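Local coordinates for Gp15 protein (Listeria phage PSA, PDB 6R5W) that acts as the homotrimeric receptor binding protein of the phage and probably recognises the Listeria surface, the part here being its C-terminal portion with coiled-coil stalk and beta-rich head, at residues Leu65-Phe71 with Gly105-Pro111; Val92-Lys98 with Asp156-Asp162; Leu114-Ser119 with Leu141-Ala145. One frame throughout, in Å; residues are numbered along the deposited sequence.

Interaction 1: residues Leu65-Phe71 with Gly105-Pro111; sequences LTPKNGF and GICATLP
The type I' beta turn from Lys68 to Phe71, which reverses the chain between strands 61-65 and 72-84, clasps strand 105-109, an outermost strand of the other sheet within this chain. On the buried side Cys107 lies over the Phe71 ring: its CB is 3.4 Å from the centroid of that ring and 14° off the normal, a CH-pi contact. The sulfur stands farther from the ring above the same face, almost on its normal, with Cys107 SG 5.0 Å from the Phe71 centroid. The Phe71 side chain also packs on Ile149 of strand 146-152 and Val96 of strand 87-97, one from each sheet. The turn itself is pinned by two successive carbonyls. Asn69 ND2 gives Ile106 O an almost perfectly straight bond (2.7 Å, 178°), which lies in the carbonyl plane on a lone pair and also in the amide plane of Asn69. Lys68 N reaches Cys107 O at 2.8 Å from above the carbonyl plane, and Pro67 CA adds a CA-H...O contact to that same Cys107 O at 3.2 Å. The Lys68 chain bends at chi3 (78°), passing CD alongside Ala108 and bringing its NZ to 2.8 Å from Thr109 OG1. A water joins Thr66 O to Thr109 N, and further along Leu65 CD1 packs on Leu110 CG at 4.1 Å. Thr109 OG1 is also hydrogen-bonded to Asp146 OD1, so the hydroxyl sits between a lysine and a carboxylate, which would tend to polarise it; the polar bonds run along the outer side of the turn, while the Phe71 ring and the two leucines are buried.

Interaction 2: residues Val92-Lys98 with Asp156-Asp162; sequences VSGIVGK and DVNTGLD
Asp162 OD1 is gripped from within the chain and across the trimer: Gly94 N donates to it at 3.0 Å, approaching from above the carboxylate plane (43° out of it), while Lys122 of the second subunit forms a salt bridge with the same oxygen. Asp162 OD2 accepts from the backbone N of Leu123 of that subunit, so both carboxylate oxygens are engaged and the rotation of the group is fixed. Two such donors and a lysine would be expected to stabilise its negative charge. Next to it, Leu161 N bonds to Gly94 O at 2.8 Å. The pairing then becomes regular: Val96 N to Thr159 O and Thr159 N to Val96 O, each 2.9 Å, form an antiparallel hydrogen-bonded pair, with Ile95 and Gly160 the adjoining non-hydrogen-bonded one. Strands 87-97 and 159-167 are neighbours here in the four-stranded antiparallel sheet of the head. Val96, Thr159 and Leu161 share the face turned to the other sheet, where they touch Ile149, Ile139 and Ile147. Val96 CG1 meets Leu161 CD1 at 4.2 Å, the two side chains crossing at about a right angle. Ile95 lies on the other face and packs against Asn121 of the second subunit. The torsion that sets its CG2 anti to the backbone N places that methyl 3.5 Å from Asn158 CB. A water donates to Asn158 OD1 and accepts from Lys98 N, while Asn158 ND2 is hydrogen-bonded to Gln129 OE1. Past the sheet, the extended Lys98 chain lies alongside Asp156 and points the same way, and its NZ salt-bridges Asp156 OD1 at 2.7 Å, nearly in line with the C-O bond.

Interaction 3: residues Leu114-Ser119 with Leu141-Ala145; sequences LAPDAS and LSVSA. With CD (cadmium ion), chain G.
Leu141, the last residue of strand 136-141, meets Pro116 first: with its CG anti to the backbone N (chi1 179°), it sets CD2 4.0 Å from Pro116 CG. Ser142 contributes its carbonyl, whose O lies 3.4 Å from Pro116 CG, and the same O accepts the bond from Ala145 N that closes a type I beta turn. Val143, at the exposed corner, lays CG1 against the backbone of Ala118 and Ser119, 3.7 Å from Ser119 C. A water donates to both Val143 O (2.7 Å) and Pro116 O (2.8 Å), bridging the loops where their backbones do not bond directly. Ala145 CB then comes to 4.0 Å from Pro116 CD, so the proline ring lies against both ends of the turn, touching Ser142 O and Ala145 CB with one side. Asp117 points away from all this and chelates a cadmium ion through OD1 (2.5 Å) and OD2 (2.4 Å), four waters completing the observed shell; OD2 is also hydrogen-bonded to Arg87 NH1. Ser119 OG bonds Gln75 of the third subunit. The paired loops lie at the end of the sheet holding strands 122-127, 136-141 and 146-152, with Tyr166 of strand 159-167 packing on both Pro116 and Leu141.

How the interactions relate
All three contacts lie in the head, on the same side of the chain's centre. Interaction 2 is within the sheet of strands 61-65, 72-84, 87-97 and 159-167; interaction 1 joins a turn of that sheet to strand 105-109 of the other; interaction 3 pairs loops belonging to the second sheet. Interactions 1 and 2, with centres about 11 Å apart, touch through Cys107 SG and Val96 CG1 (4.1 Å), and their segments alternate along the chain. Interaction 3 is nested inside the loop closed by interaction 2 and follows interaction 1, which it meets through a probable hydrogen bond, Leu110 N to Ala145 O (2.9 Å). Interactions 2 and 3 each reach a different neighbouring subunit, tying the head's packing to trimer assembly.

Interaction 1: residues Leu65-Phe71 with Gly105-Pro111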
loop_
_atom_site.group_PDB
_atom_site.type_symbol
_atom_site.label_atom_id
_atom_site.label_comp_id
_atom_site.label_asym_id
_atom_site.label_seq_id
_atom_site.Cartn_x
_atom_site.Cartn_y
_atom_site.Cartn_z
ATOM N N LEU A 65 -7.280 23.629 3.227
ATOM C CA LEU A 65 -7.047 24.327 4.480
ATOM C C LEU A 65 -7.212 25.829 4.277
ATOM O O LEU A 65 -6.633 26.413 3.337
ATOM C CB LEU A 65 -5.621 24.067 5.007
ATOM C CG LEU A 65 -5.183 22.614 5.099
ATOM C CD1 LEU A 65 -3.751 22.614 5.689
ATOM C CD2 LEU A 65 -6.100 21.763 5.903
ATOM N N THR A 66 -7.850 26.465 5.218
ATOM C CA THR A 66 -8.092 27.906 5.213
ATOM C C THR A 66 -7.005 28.649 6.003
ATOM O O THR A 66 -6.763 28.321 7.172
ATOM C CB THR A 66 -9.446 28.199 5.839
ATOM O OG1 THR A 66 -10.467 27.522 5.101
ATOM C CG2 THR A 66 -9.687 29.701 5.840
ATOM N N PRO A 67 -6.365 29.643 5.418
ATOM C CA PRO A 67 -5.310 30.366 6.140
ATOM C C PRO A 67 -5.886 31.153 7.292
ATOM O O PRO A 67 -7.046 31.576 7.263
ATOM C CB PRO A 67 -4.691 31.293 5.085
ATOM C CG PRO A 67 -5.644 31.265 3.953
ATOM C CD PRO A 67 -6.473 30.068 4.006
ATOM N N LYS A 68 -5.074 31.296 8.335
ATOM C CA LYS A 68 -5.519 31.906 9.587
ATOM C C LYS A 68 -4.589 33.042 9.971
ATOM O O LYS A 68 -3.466 33.185 9.474
ATOM C CB LYS A 68 -5.538 30.904 10.774
ATOM C CG LYS A 68 -6.432 29.716 10.577
ATOM C CD LYS A 68 -6.205 28.648 11.598
ATOM C CE LYS A 68 -6.832 28.950 12.910
ATOM N NZ LYS A 68 -7.165 27.683 13.649
ATOM N N ASN A 69 -5.067 33.883 10.901
ATOM C CA ASN A 69 -4.225 34.882 11.552
ATOM C C ASN A 69 -3.559 35.829 10.575
ATOM O O ASN A 69 -2.399 36.226 10.760
ATOM C CB ASN A 69 -3.172 34.173 12.419
ATOM C CG ASN A 69 -3.771 33.501 13.570
ATOM O OD1 ASN A 69 -4.538 34.102 14.327
ATOM N ND2 ASN A 69 -3.449 32.228 13.750
ATOM N N GLY A 70 -4.293 36.200 9.519
ATOM C CA GLY A 70 -3.803 37.157 8.585
ATOM C C GLY A 70 -2.963 36.594 7.461
ATOM O O GLY A 70 -2.707 37.313 6.487
ATOM N N PHE A 71 -2.507 35.349 7.571
ATOM C CA PHE A 71 -1.797 34.738 6.462
ATOM C C PHE A 71 -2.727 34.654 5.229
ATOM O O PHE A 71 -3.961 34.498 5.350
ATOM C CB PHE A 71 -1.342 33.327 6.821
ATOM C CG PHE A 71 -0.135 33.259 7.737
ATOM C CD1 PHE A 71 1.127 33.246 7.191
ATOM C CD2 PHE A 71 -0.289 33.170 9.081
ATOM C CE1 PHE A 71 2.270 33.151 7.966
ATOM C CE2 PHE A 71 0.868 33.015 9.904
ATOM C CZ PHE A 71 2.105 33.046 9.357
ATOM N N GLY A 105 3.623 32.341 13.661
ATOM C CA GLY A 105 2.448 31.826 14.310
ATOM C C GLY A 105 1.685 30.827 13.479
ATOM O O GLY A 105 2.192 30.282 12.476
ATOM N N ILE A 106 0.451 30.569 13.908
ATOM C CA ILE A 106 -0.388 29.549 13.288
ATOM C C ILE A 106 -0.982 30.065 11.981
ATOM O O ILE A 106 -1.783 31.007 11.969
ATOM C CB ILE A 106 -1.495 29.085 14.232
ATOM C CG1 ILE A 106 -0.862 28.328 15.451
ATOM C CG2 ILE A 106 -2.453 28.139 13.535
ATOM C CD1 ILE A 106 -1.850 28.030 16.589
ATOM N N CYS A 107 -0.592 29.459 10.878
ATOM C CA CYS A 107 -1.063 29.879 9.544
ATOM C C CYS A 107 -2.230 29.047 9.028
ATOM O O CYS A 107 -2.909 29.474 8.104
ATOM C CB CYS A 107 0.100 29.841 8.567
ATOM S SG CYS A 107 0.749 28.120 8.191
ATOM N N ALA A 108 -2.513 27.897 9.624
ATOM C CA ALA A 108 -3.555 26.979 9.231
ATOM C C ALA A 108 -3.606 25.860 10.239
ATOM O O ALA A 108 -2.627 25.622 10.969
ATOM C CB ALA A 108 -3.288 26.372 7.825
ATOM N N THR A 109 -4.761 25.212 10.299
ATOM C CA THR A 109 -5.052 24.085 11.179
ATOM C C THR A 109 -5.747 22.987 10.400
ATOM O O THR A 109 -6.685 23.260 9.666
ATOM C CB THR A 109 -5.988 24.498 12.375
ATOM O OG1 THR A 109 -5.385 25.592 13.081
ATOM C CG2 THR A 109 -6.203 23.350 13.290
ATOM N N LEU A 110 -5.278 21.751 10.518
ATOM C CA LEU A 110 -5.903 20.649 9.809
ATOM C C LEU A 110 -7.095 20.128 10.606
ATOM O O LEU A 110 -7.168 20.306 11.843
ATOM C CB LEU A 110 -4.904 19.522 9.617
ATOM C CG LEU A 110 -3.700 19.857 8.669
ATOM C CD1 LEU A 110 -2.467 20.038 9.479
ATOM C CD2 LEU A 110 -3.529 18.768 7.690
ATOM N N PRO A 111 -8.003 19.418 9.953
ATOM C CA PRO A 111 -9.122 18.806 10.671
ATOM C C PRO A 111 -8.671 17.858 11.778
ATOM O O PRO A 111 -7.635 17.189 11.669
ATOM C CB PRO A 111 -9.868 18.018 9.575
ATOM C CG PRO A 111 -9.379 18.530 8.310
ATOM C CD PRO A 111 -7.994 19.027 8.534
HETATM O O HOH W 1 -7.148 26.280 8.825
#

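Interaction 2: residues Val92-Lys98 with Asp156-Asp162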
loop_
_atom_site.group_PDB
_atom_site.type_symbol
_atom_site.label_atom_id
_atom_site.label_comp_id
_atom_site.label_asym_id
_atom_site.label_seq_id
_atom_site.Cartn_x
_atom_site.Cartn_y
_atom_site.Cartn_z
ATOM N N VAL A 92 1.082 17.531 3.400
ATOM C CA VAL A 92 0.604 18.919 3.261
ATOM C C VAL A 92 1.247 19.554 2.031
ATOM O O VAL A 92 2.338 19.198 1.623
ATOM C CB VAL A 92 0.915 19.753 4.538
ATOM C CG1 VAL A 92 0.348 21.148 4.478
ATOM C CG2 VAL A 92 0.382 19.017 5.750
ATOM N N SER A 93 0.569 20.527 1.431
ATOM C CA SER A 93 1.107 21.279 0.305
ATOM C C SER A 93 0.594 22.730 0.368
ATOM O O SER A 93 -0.481 23.016 0.924
ATOM C CB SER A 93 0.689 20.644 -1.075
ATOM O OG SER A 93 -0.686 20.845 -1.246
ATOM N N GLY A 94 1.337 23.602 -0.299
ATOM C CA GLY A 94 0.991 24.985 -0.442
ATOM C C GLY A 94 2.044 25.928 0.103
ATOM O O GLY A 94 3.094 25.518 0.593
ATOM N N ILE A 95 1.769 27.241 -0.080
ATOM C CA ILE A 95 2.689 28.301 0.276
ATOM C C ILE A 95 1.875 29.400 0.928
ATOM O O ILE A 95 0.822 29.785 0.404
ATOM C CB ILE A 95 3.433 28.850 -0.939
ATOM C CG1 ILE A 95 4.247 27.736 -1.646
ATOM C CG2 ILE A 95 4.395 30.030 -0.571
ATOM C CD1 ILE A 95 4.886 28.216 -2.961
ATOM N N VAL A 96 2.316 29.875 2.108
ATOM C CA VAL A 96 1.585 30.945 2.810
ATOM C C VAL A 96 2.398 32.234 2.677
ATOM O O VAL A 96 3.648 32.220 2.692
ATOM C CB VAL A 96 1.298 30.617 4.290
ATOM C CG1 VAL A 96 0.393 29.435 4.374
ATOM C CG2 VAL A 96 2.640 30.360 5.035
ATOM N N GLY A 97 1.672 33.354 2.592
ATOM C CA GLY A 97 2.231 34.692 2.563
ATOM C C GLY A 97 1.871 35.490 3.832
ATOM O O GLY A 97 0.847 35.206 4.478
ATOM N N LYS A 98 2.690 36.495 4.114
ATOM C CA LYS A 98 2.540 37.301 5.332
ATOM C C LYS A 98 1.165 37.927 5.416
ATOM O O LYS A 98 0.521 37.903 6.474
ATOM C CB LYS A 98 3.607 38.359 5.342
ATOM C CG LYS A 98 3.649 39.200 6.666
ATOM C CD LYS A 98 4.562 40.342 6.427
ATOM C CE LYS A 98 4.941 40.957 7.804
ATOM N NZ LYS A 98 5.921 42.054 7.596
ATOM N N ASP A 156 8.937 38.699 5.675
ATOM C CA ASP A 156 8.350 39.256 4.460
ATOM C C ASP A 156 8.447 38.328 3.247
ATOM O O ASP A 156 8.044 38.725 2.157
ATOM C CB ASP A 156 9.047 40.561 4.096
ATOM C CG ASP A 156 8.879 41.602 5.168
ATOM O OD1 ASP A 156 7.743 41.753 5.629
ATOM O OD2 ASP A 156 9.890 42.204 5.574
ATOM N N VAL A 157 8.915 37.110 3.419
ATOM C CA VAL A 157 9.091 36.127 2.320
ATOM C C VAL A 157 8.106 34.997 2.561
ATOM O O VAL A 157 7.835 34.636 3.715
ATOM C CB VAL A 157 10.532 35.623 2.266
ATOM C CG1 VAL A 157 10.729 34.509 1.240
ATOM C CG2 VAL A 157 11.464 36.813 1.931
ATOM N N ASN A 158 7.512 34.481 1.486
ATOM C CA ASN A 158 6.514 33.460 1.663
ATOM C C ASN A 158 7.195 32.191 2.201
ATOM O O ASN A 158 8.403 31.979 2.019
ATOM C CB ASN A 158 5.808 33.102 0.327
ATOM C CG ASN A 158 5.009 34.265 -0.277
ATOM O OD1 ASN A 158 4.754 35.267 0.372
ATOM N ND2 ASN A 158 4.578 34.093 -1.537
ATOM N N THR A 159 6.406 31.345 2.850
ATOM C CA THR A 159 6.908 30.133 3.496
ATOM C C THR A 159 6.196 28.888 2.948
ATOM O O THR A 159 4.953 28.819 2.899
ATOM C CB THR A 159 6.731 30.247 5.020
ATOM O OG1 THR A 159 7.577 31.320 5.484
ATOM C CG2 THR A 159 7.211 29.006 5.700
ATOM N N GLY A 160 6.985 27.880 2.543
ATOM C CA GLY A 160 6.387 26.675 1.993
ATOM C C GLY A 160 5.937 25.656 3.028
ATOM O O GLY A 160 6.551 25.526 4.087
ATOM N N LEU A 161 4.858 24.937 2.722
ATOM C CA LEU A 161 4.342 23.870 3.590
ATOM C C LEU A 161 4.540 22.468 2.994
ATOM O O LEU A 161 4.103 21.476 3.598
ATOM C CB LEU A 161 2.862 24.058 3.866
ATOM C CG LEU A 161 2.402 25.382 4.464
ATOM C CD1 LEU A 161 0.955 25.309 4.762
ATOM C CD2 LEU A 161 3.216 25.717 5.699
ATOM N N ASP A 162 5.187 22.364 1.820
ATOM C CA ASP A 162 5.249 21.120 1.067
ATOM C C ASP A 162 6.084 20.026 1.723
ATOM O O ASP A 162 6.017 18.894 1.257
ATOM C CB ASP A 162 5.803 21.431 -0.353
ATOM C CG ASP A 162 4.954 22.430 -1.073
ATOM O OD1 ASP A 162 3.782 22.088 -1.274
ATOM O OD2 ASP A 162 5.426 23.575 -1.420
HETATM O O HOH W 2 5.208 36.843 2.548
#

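Interaction 3: residues Leu114-Ser119 with Leu141-Ala145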
loop_
_atom_site.group_PDB
_atom_site.type_symbol
_atom_site.label_atom_id
_atom_site.label_comp_id
_atom_site.label_asym_id
_atom_site.label_seq_id
_atom_site.Cartn_x
_atom_site.Cartn_y
_atom_site.Cartn_z
ATOM N N LEU A 114 -7.227 14.403 11.266
ATOM C CA LEU A 114 -5.846 14.333 10.788
ATOM C C LEU A 114 -4.870 14.776 11.871
ATOM O O LEU A 114 -3.762 15.180 11.573
ATOM C CB LEU A 114 -5.683 15.164 9.522
ATOM C CG LEU A 114 -6.519 14.636 8.352
ATOM C CD1 LEU A 114 -6.194 15.490 7.130
ATOM C CD2 LEU A 114 -6.256 13.149 8.073
ATOM N N ALA A 115 -5.273 14.742 13.150
ATOM C CA ALA A 115 -4.313 15.074 14.206
ATOM C C ALA A 115 -3.140 14.090 14.187
ATOM O O ALA A 115 -3.330 12.893 13.962
ATOM C CB ALA A 115 -5.003 15.025 15.578
ATOM N N PRO A 116 -1.911 14.547 14.439
ATOM C CA PRO A 116 -0.754 13.641 14.372
ATOM C C PRO A 116 -0.656 12.680 15.553
ATOM O O PRO A 116 -1.077 13.010 16.667
ATOM C CB PRO A 116 0.449 14.600 14.365
ATOM C CG PRO A 116 -0.052 15.807 15.068
ATOM C CD PRO A 116 -1.533 15.939 14.688
ATOM N N ASP A 117 -0.024 11.535 15.323
ATOM C CA ASP A 117 0.438 10.673 16.408
ATOM C C ASP A 117 1.687 11.322 16.988
ATOM O O ASP A 117 2.749 11.282 16.379
ATOM C CB ASP A 117 0.714 9.258 15.937
ATOM C CG ASP A 117 0.871 8.271 17.094
ATOM O OD1 ASP A 117 0.659 8.741 18.194
ATOM O OD2 ASP A 117 1.231 7.115 16.883
ATOM N N ALA A 118 1.543 11.994 18.133
ATOM C CA ALA A 118 2.623 12.741 18.776
ATOM C C ALA A 118 2.147 13.097 20.184
ATOM O O ALA A 118 0.940 13.214 20.426
ATOM C CB ALA A 118 2.969 14.044 18.023
ATOM N N SER A 119 3.099 13.327 21.084
ATOM C CA SER A 119 2.753 13.848 22.418
ATOM C C SER A 119 3.145 15.308 22.620
ATOM O O SER A 119 2.781 15.907 23.640
ATOM C CB SER A 119 3.361 12.926 23.500
ATOM O OG SER A 119 4.731 12.637 23.289
ATOM N N LEU A 141 4.395 21.388 14.044
ATOM C CA LEU A 141 3.063 20.814 13.856
ATOM C C LEU A 141 2.595 20.450 15.248
ATOM O O LEU A 141 3.201 19.561 15.846
ATOM C CB LEU A 141 3.116 19.562 12.973
ATOM C CG LEU A 141 1.791 18.896 12.737
ATOM C CD1 LEU A 141 0.839 19.799 11.919
ATOM C CD2 LEU A 141 1.870 17.507 12.057
ATOM N N SER A 142 1.522 21.075 15.729
ATOM C CA SER A 142 1.075 20.848 17.110
ATOM C C SER A 142 0.250 19.567 17.221
ATOM O O SER A 142 -0.222 19.014 16.237
ATOM C CB SER A 142 0.242 22.048 17.600
ATOM O OG SER A 142 -1.108 21.938 17.087
ATOM N N VAL A 143 0.018 19.110 18.464
ATOM C CA VAL A 143 -0.771 17.945 18.684
ATOM C C VAL A 143 -2.230 18.130 18.230
ATOM O O VAL A 143 -2.909 17.137 17.970
ATOM C CB VAL A 143 -0.752 17.475 20.166
ATOM C CG1 VAL A 143 0.653 17.062 20.550
ATOM C CG2 VAL A 143 -1.293 18.533 21.075
ATOM N N SER A 144 -2.708 19.350 18.143
ATOM C CA SER A 144 -4.037 19.618 17.630
ATOM C C SER A 144 -3.979 19.945 16.145
ATOM O O SER A 144 -4.958 20.446 15.578
ATOM C CB SER A 144 -4.676 20.746 18.416
ATOM O OG SER A 144 -3.886 21.910 18.451
ATOM N N ALA A 145 -2.820 19.724 15.519
ATOM C CA ALA A 145 -2.670 19.874 14.061
ATOM C C ALA A 145 -2.684 21.326 13.593
ATOM O O ALA A 145 -3.068 21.616 12.432
ATOM C CB ALA A 145 -3.723 19.036 13.301
HETATM CD CD CD G . 0.732 6.418 19.083
HETATM O O HOH W 3 -2.672 14.514 18.349
HETATM O O HOH W 4 -1.694 5.898 18.115
HETATM O O HOH W 5 -0.072 6.850 21.338
HETATM O O HOH W 6 3.197 6.785 19.668
HETATM O O HOH W 7 1.388 3.975 18.816
#